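Local coordinates for SCARECROW-LIKE protein 7 (Oryza sativa Japonica Group, PDB 5HYZ), which probably acts as a transcription factor in plant development and abiotic stress resistance, binding DNA in vitro, here as its GRAS domain, at residues E41-A44 with F45-D49. Sequence-based numbering, arbitrary orientation.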
# COMPACT_ATOMS: atom_id res chain seq x y z
N GLU A 41 5.52 -27.75 -6.63
CA GLU A 41 6.43 -28.60 -5.83
C GLU A 41 6.32 -28.34 -4.34
O GLU A 41 6.33 -29.28 -3.53
CB GLU A 41 7.90 -28.41 -6.27
CG GLU A 41 8.12 -28.90 -7.72
CD GLU A 41 9.47 -28.48 -8.30
OE1 GLU A 41 10.00 -27.41 -7.92
OE2 GLU A 41 10.01 -29.24 -9.12
N ARG A 42 6.21 -27.07 -3.94
CA ARG A 42 6.06 -26.74 -2.53
C ARG A 42 4.71 -27.22 -2.00
O ARG A 42 4.59 -27.78 -0.91
CB ARG A 42 6.24 -25.23 -2.34
CG ARG A 42 7.66 -24.85 -2.73
CD ARG A 42 7.93 -23.46 -3.22
NE ARG A 42 8.30 -22.59 -2.15
CZ ARG A 42 9.42 -21.87 -2.04
NH1 ARG A 42 10.41 -21.88 -2.92
NH2 ARG A 42 9.54 -21.16 -0.94
N LEU A 43 3.68 -26.96 -2.81
CA LEU A 43 2.33 -27.38 -2.47
C LEU A 43 2.26 -28.91 -2.23
O LEU A 43 1.74 -29.39 -1.23
CB LEU A 43 1.36 -26.93 -3.59
CG LEU A 43 -0.11 -27.25 -3.35
CD1 LEU A 43 -0.70 -26.27 -2.36
CD2 LEU A 43 -0.86 -27.16 -4.65
N ALA A 44 2.80 -29.67 -3.17
CA ALA A 44 2.84 -31.12 -3.01
C ALA A 44 3.64 -31.53 -1.78
O ALA A 44 3.29 -32.49 -1.10
CB ALA A 44 3.43 -31.78 -4.26
N PHE A 45 4.70 -30.79 -1.48
CA PHE A 45 5.45 -31.11 -0.26
C PHE A 45 4.56 -31.09 0.99
O PHE A 45 4.54 -32.07 1.77
CB PHE A 45 6.64 -30.14 -0.11
CG PHE A 45 7.40 -30.31 1.18
CD1 PHE A 45 8.48 -31.18 1.25
CD2 PHE A 45 7.03 -29.61 2.32
CE1 PHE A 45 9.18 -31.36 2.44
CE2 PHE A 45 7.73 -29.77 3.54
CZ PHE A 45 8.82 -30.66 3.59
N TYR A 46 3.81 -30.00 1.19
CA TYR A 46 3.02 -29.92 2.42
C TYR A 46 1.83 -30.87 2.38
O TYR A 46 1.47 -31.46 3.41
CB TYR A 46 2.56 -28.49 2.66
CG TYR A 46 3.77 -27.62 2.90
CD1 TYR A 46 4.47 -27.69 4.12
CD2 TYR A 46 4.25 -26.75 1.92
CE1 TYR A 46 5.60 -26.91 4.35
CE2 TYR A 46 5.37 -25.99 2.14
CZ TYR A 46 6.05 -26.09 3.35
OH TYR A 46 7.17 -25.32 3.55
N PHE A 47 1.21 -31.03 1.21
CA PHE A 47 0.09 -31.98 1.13
C PHE A 47 0.51 -33.44 1.28
O PHE A 47 -0.19 -34.22 1.88
CB PHE A 47 -0.67 -31.79 -0.18
CG PHE A 47 -1.76 -30.78 -0.07
CD1 PHE A 47 -1.47 -29.41 -0.08
CD2 PHE A 47 -3.07 -31.19 0.06
CE1 PHE A 47 -2.51 -28.47 0.01
CE2 PHE A 47 -4.11 -30.25 0.21
CZ PHE A 47 -3.81 -28.88 0.17
N ALA A 48 1.64 -33.81 0.72
CA ALA A 48 2.11 -35.19 0.82
C ALA A 48 2.50 -35.49 2.23
O ALA A 48 2.31 -36.59 2.72
CB ALA A 48 3.28 -35.42 -0.13
N ASP A 49 3.05 -34.49 2.92
CA ASP A 49 3.33 -34.66 4.34
C ASP A 49 2.07 -34.91 5.16
O ASP A 49 2.02 -35.79 6.04
CB ASP A 49 4.07 -33.42 4.85
CG ASP A 49 4.64 -33.61 6.25
OD1 ASP A 49 5.78 -34.10 6.35
OD2 ASP A 49 3.95 -33.28 7.24
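Phe45 N reaches back one helical turn to Glu41 O at 3.0 Å, the first of four successive i to i+4 bonds that identify this stretch as regular alpha-helix. The N-H...O angle is 149°, the most bent of the four. With CG anti to the backbone N, the Phe45 ring sets its edge against the face of the neighbouring Tyr46 ring: Phe45 CD2 stands 3.5 Å above the Tyr46 plane, over its centre, while Tyr46 CG lies in the plane of the Phe45 ring. That is an edge-to-face arrangement between consecutive residues. Tyr46 N bonds to Arg42 O. Its CG lies beside the backbone N and anti to the carbonyl carbon (chi1 -65°), which carries the ring back over the preceding turn toward the same carbonyl, leaving Tyr46 CD2 3.0 Å from Arg42 O, an oblique approach. Phe47 N lies 3.0 Å from Leu43 O. Its N-H...O angle of 170° makes this the straightest of the four. The Leu43 and Phe47 side chains run side by side in the same direction, and Leu43 CD1 touches Phe47 CE1 at 3.7 Å, an apolar i to i+4 pair. Ala48 N closes the series on Ala44 O at 2.8 Å, and Asp49 N continues the pattern to Phe45 O. All this lies in helix 39-57, within the predicted leucine repeat of the GRAS domain's helical bundle. Leu43 and Phe47 pack on helix 251-272, where Phe47 meets Phe255 edge-to-face, and Ala44 rests on helix 3-16. Tyr46 packs against helix 278-296, to which Arg42 is tied by its salt bridge with Glu284.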